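PDB 6G5O: cytochrome P450 from Zobellia galactanivorans, which belongs to the cytochrome P450 family, a mostly helical fold, and binds protoporphyrin IX containing iron. Local coordinates for residues 108-111 against 112-115; 344-347 against 348-352. One frame throughout, in Å; residues are numbered along the deposited sequence.

Contact 1. Residues 108-111 against 112-115; sequences SEIV and EETL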
loop_
_atom_site.group_PDB
_atom_site.type_symbol
_atom_site.label_atom_id
_atom_site.label_comp_id
_atom_site.label_asym_id
_atom_site.label_seq_id
_atom_site.Cartn_x
_atom_site.Cartn_y
_atom_site.Cartn_z
ATOM N N SER A 108 -13.075 -13.314 10.006
ATOM C CA SER A 108 -13.657 -14.590 10.321
ATOM C C SER A 108 -14.897 -14.892 9.436
ATOM O O SER A 108 -14.945 -15.922 8.748
ATOM C CB SER A 108 -14.038 -14.596 11.802
ATOM O OG SER A 108 -14.534 -15.865 12.154
ATOM N N GLU A 109 -15.850 -13.952 9.410
ATOM C CA GLU A 109 -17.048 -14.047 8.563
ATOM C C GLU A 109 -16.760 -14.334 7.081
ATOM O O GLU A 109 -17.338 -15.259 6.489
ATOM C CB GLU A 109 -17.908 -12.784 8.675
ATOM C CG GLU A 109 -18.526 -12.326 7.336
ATOM C CD GLU A 109 -19.996 -11.923 7.416
ATOM O OE1 GLU A 109 -20.292 -10.869 8.032
ATOM O OE2 GLU A 109 -20.835 -12.667 6.835
ATOM N N ILE A 110 -15.877 -13.538 6.478
ATOM C CA ILE A 110 -15.553 -13.707 5.052
ATOM C C ILE A 110 -14.805 -15.035 4.785
ATOM O O ILE A 110 -15.002 -15.670 3.742
ATOM C CB ILE A 110 -14.818 -12.471 4.473
ATOM C CG1 ILE A 110 -14.678 -12.540 2.956
ATOM C CG2 ILE A 110 -13.404 -12.359 4.993
ATOM C CD1 ILE A 110 -15.976 -12.515 2.192
ATOM N N VAL A 111 -13.961 -15.464 5.717
ATOM C CA VAL A 111 -13.321 -16.764 5.557
ATOM C C VAL A 111 -14.368 -17.911 5.639
ATOM O O VAL A 111 -14.331 -18.807 4.807
ATOM C CB VAL A 111 -12.140 -16.961 6.538
ATOM C CG1 VAL A 111 -11.659 -18.397 6.542
ATOM C CG2 VAL A 111 -10.978 -16.042 6.160
ATOM N N GLU A 112 -15.288 -17.851 6.600
ATOM C CA GLU A 112 -16.330 -18.897 6.783
ATOM C C GLU A 112 -17.251 -19.004 5.574
ATOM O O GLU A 112 -17.465 -20.091 5.087
ATOM C CB GLU A 112 -17.205 -18.672 8.024
ATOM C CG GLU A 112 -16.475 -18.571 9.360
ATOM C CD GLU A 112 -16.275 -19.879 10.099
ATOM O OE1 GLU A 112 -16.153 -20.963 9.480
ATOM O OE2 GLU A 112 -16.205 -19.804 11.347
ATOM N N GLU A 113 -17.771 -17.872 5.093
ATOM C CA GLU A 113 -18.536 -17.832 3.852
ATOM C C GLU A 113 -17.744 -18.368 2.626
ATOM O O GLU A 113 -18.302 -19.042 1.742
ATOM C CB GLU A 113 -19.119 -16.424 3.651
ATOM C CG GLU A 113 -19.059 -15.807 2.247
ATOM C CD GLU A 113 -19.556 -14.348 2.228
ATOM O OE1 GLU A 113 -18.788 -13.404 1.852
ATOM O OE2 GLU A 113 -20.733 -14.130 2.602
ATOM N N THR A 114 -16.450 -18.102 2.571
ATOM C CA THR A 114 -15.634 -18.629 1.481
ATOM C C THR A 114 -15.447 -20.172 1.588
ATOM O O THR A 114 -15.327 -20.864 0.570
ATOM C CB THR A 114 -14.277 -17.930 1.458
ATOM O OG1 THR A 114 -14.475 -16.515 1.305
ATOM C CG2 THR A 114 -13.425 -18.450 0.325
ATOM N N LEU A 115 -15.416 -20.691 2.814
ATOM C CA LEU A 115 -15.375 -22.132 3.039
ATOM C C LEU A 115 -16.645 -22.835 2.567
ATOM O O LEU A 115 -16.548 -23.913 2.016
ATOM C CB LEU A 115 -15.080 -22.462 4.500
ATOM C CG LEU A 115 -13.585 -22.303 4.793
ATOM C CD1 LEU A 115 -13.329 -22.346 6.297
ATOM C CD2 LEU A 115 -12.772 -23.373 4.034
#
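The carbonyl oxygen of Ile110 is gripped twice by a single residue one turn further along the helix, Thr114. The backbone N of Thr114 lies 3.1 Å from Ile110 O in the ordinary i to i+4 bond, while Thr114 OG1 donates to the same Ile110 O at 2.6 Å. The two donors reach the carbonyl from opposite faces of its plane, the amide well above it and the hydroxyl tilted 24° from it. The hydroxyl can fold back in this way because OG1 lies beside its own backbone N (chi1 -58°), which leaves the methyl CG2 anti to that N. It is a worked example of how a buried threonine satisfies its hydroxyl from within its own helix. Plain helical bonds run alongside, among them Glu112 N to Ser108 O at 2.9 Å and Glu113 N to Glu109 O at 3.0 Å.

The outer side of the turn is acidic. Glu109 OE2 and Glu113 OE2 stand 4.5 Å apart, two like charges that would probably repel, an effect that the solvent exposure of both residues should soften. Glu112, also exposed, lays its CG against Ser108 O at 3.1 Å. On the apolar side, Val111 CG1 and Leu115 CD1 meet loosely at 4.3 Å.

This turn belongs to helix 97-117, by its place in the fold probably the D helix of a P450. Ile110, Val111 and Thr114 lean on Phe126 of helix 122-139, with Ile110 also on Arg133. Val111 packs in addition against Leu347 of helix 333-350, and Phe382 of strand 369-384 receives Thr114 and Leu115.

Contact 2. Residues 344-347 against 348-352; sequences LQTL and AQKVA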
loop_
_atom_site.group_PDB
_atom_site.type_symbol
_atom_site.label_atom_id
_atom_site.label_comp_id
_atom_site.label_asym_id
_atom_site.label_seq_id
_atom_site.Cartn_x
_atom_site.Cartn_y
_atom_site.Cartn_z
ATOM N N LEU A 344 -3.822 -13.891 8.223
ATOM C CA LEU A 344 -2.938 -15.076 8.263
ATOM C C LEU A 344 -3.336 -16.085 9.361
ATOM O O LEU A 344 -3.310 -17.283 9.125
ATOM C CB LEU A 344 -1.475 -14.714 8.405
ATOM C CG LEU A 344 -0.733 -14.022 7.242
ATOM C CD1 LEU A 344 0.728 -13.820 7.638
ATOM C CD2 LEU A 344 -0.824 -14.801 5.958
ATOM N N GLN A 345 -3.685 -15.579 10.537
ATOM C CA GLN A 345 -4.078 -16.389 11.675
ATOM C C GLN A 345 -5.455 -17.021 11.438
ATOM O O GLN A 345 -5.626 -18.197 11.728
ATOM C CB GLN A 345 -4.023 -15.599 13.015
ATOM C CG GLN A 345 -2.707 -15.689 13.788
ATOM C CD GLN A 345 -2.138 -17.128 13.804
ATOM O OE1 GLN A 345 -2.821 -18.041 14.274
ATOM N NE2 GLN A 345 -0.914 -17.336 13.225
ATOM N N THR A 346 -6.406 -16.268 10.871
ATOM C CA THR A 346 -7.711 -16.827 10.575
ATOM C C THR A 346 -7.610 -17.977 9.557
ATOM O O THR A 346 -8.219 -19.018 9.758
ATOM C CB THR A 346 -8.684 -15.747 10.107
ATOM O OG1 THR A 346 -8.731 -14.724 11.100
ATOM C CG2 THR A 346 -10.113 -16.312 9.890
ATOM N N LEU A 347 -6.837 -17.790 8.489
ATOM C CA LEU A 347 -6.614 -18.859 7.520
ATOM C C LEU A 347 -5.915 -20.085 8.143
ATOM O O LEU A 347 -6.249 -21.229 7.832
ATOM C CB LEU A 347 -5.804 -18.362 6.342
ATOM C CG LEU A 347 -6.434 -17.268 5.463
ATOM C CD1 LEU A 347 -5.407 -16.718 4.486
ATOM C CD2 LEU A 347 -7.637 -17.816 4.707
ATOM N N ALA A 348 -4.937 -19.856 9.013
ATOM C CA ALA A 348 -4.218 -20.959 9.635
ATOM C C ALA A 348 -5.089 -21.791 10.598
ATOM O O ALA A 348 -4.858 -22.988 10.766
ATOM C CB ALA A 348 -2.985 -20.438 10.356
ATOM N N GLN A 349 -6.053 -21.146 11.255
ATOM C CA GLN A 349 -6.911 -21.832 12.211
ATOM C C GLN A 349 -8.182 -22.469 11.581
ATOM O O GLN A 349 -8.863 -23.222 12.253
ATOM C CB GLN A 349 -7.292 -20.882 13.341
ATOM C CG GLN A 349 -6.180 -20.595 14.322
ATOM C CD GLN A 349 -6.362 -19.246 15.027
ATOM O OE1 GLN A 349 -7.491 -18.762 15.190
ATOM N NE2 GLN A 349 -5.238 -18.616 15.423
ATOM N N LYS A 350 -8.478 -22.173 10.309
ATOM C CA LYS A 350 -9.723 -22.607 9.652
ATOM C C LYS A 350 -9.550 -23.344 8.318
ATOM O O LYS A 350 -10.452 -24.055 7.896
ATOM C CB LYS A 350 -10.627 -21.378 9.397
ATOM C CG LYS A 350 -11.380 -20.875 10.624
ATOM C CD LYS A 350 -11.722 -19.404 10.475
ATOM C CE LYS A 350 -12.948 -18.971 11.257
ATOM N NZ LYS A 350 -13.020 -19.503 12.645
ATOM N N VAL A 351 -8.450 -23.113 7.609
ATOM C CA VAL A 351 -8.244 -23.712 6.301
ATOM C C VAL A 351 -7.112 -24.748 6.389
ATOM O O VAL A 351 -6.067 -24.503 7.015
ATOM C CB VAL A 351 -7.884 -22.650 5.239
ATOM C CG1 VAL A 351 -7.732 -23.266 3.846
ATOM C CG2 VAL A 351 -8.899 -21.513 5.237
ATOM N N ALA A 352 -7.345 -25.909 5.760
ATOM C CA ALA A 352 -6.370 -27.000 5.744
ATOM C C ALA A 352 -5.445 -26.891 4.534
ATOM O O ALA A 352 -4.245 -27.157 4.647
ATOM C CB ALA A 352 -7.087 -28.355 5.777
#
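Near its C-terminal end, helix 333-350, by its place in the fold probably the L helix of a P450, leads into strand 351-366, and Leu347 spans the passage through both its backbone and its side chain. Val351 N donates to Leu347 O at 2.9 Å, an i to i+4 bond across the passage; Lys350 N makes a second, weak i to i+3 bond to the same oxygen. Beside this pair of bonds the leucine and valine side chains run side by side in the same direction, Leu347 CD2 touching Val351 CG2 at 3.9 Å.

Two residues earlier in the helix, the side-chain amides of Gln345 and Gln349 cross at a slant, their planes 47° apart. Gln349 NE2 approaches Gln345 OE1 to 2.7 Å, but the bond is weak, with an angle of only 121° at the hydrogen. Gln345 reaches it by bending at chi2. The other end of its amide is held more firmly, since NE2 bonds to Thr253 OG1 and Leu246 O; these partners fix which way the group is turned and present OE1 to Gln349.

Thr346 divides its two branches between tasks. OG1 bonds back to Ile342 O, and the methyl CG2, set anti to the backbone N, lies alongside the aliphatic part of Lys350, with CD at 3.5 Å from it. The lysine bends at chi4 (44°), and its NZ has a long, weak ion pair with Glu112 of helix 97-117.

Around the turn, Leu344 sits on Ala256, Val257 and Met260 of helix 253-264, and Leu347 on Ile233 and Leu236 of helix 223-238. Thr346 meets Ile107 of helix 97-117, whereas Phe382 of strand 369-384 takes both Leu347 and Val351.

How the contacts relate
Contact 1 comes first along the chain, in helix 97-117; contact 2 follows more than two hundred residues later, where helix 333-350 passes into strand 351-366. Their centres are nevertheless only 11 Å apart. The helices touch through Val111 CG2 and Thr346 CG2 at 3.8 Å, and Ser108 and Leu115 both pack on Lys350, whose weak ion pair with Glu112 spans the same interface. Phe382 of strand 369-384, the middle strand of the three-stranded antiparallel sheet, borders both contacts. Together they illustrate the helical bundle characteristic of P450s, in which helices 97-117 and 333-350, probably D and L, pack with 122-139 (probably E) and 223-238 (probably part of I).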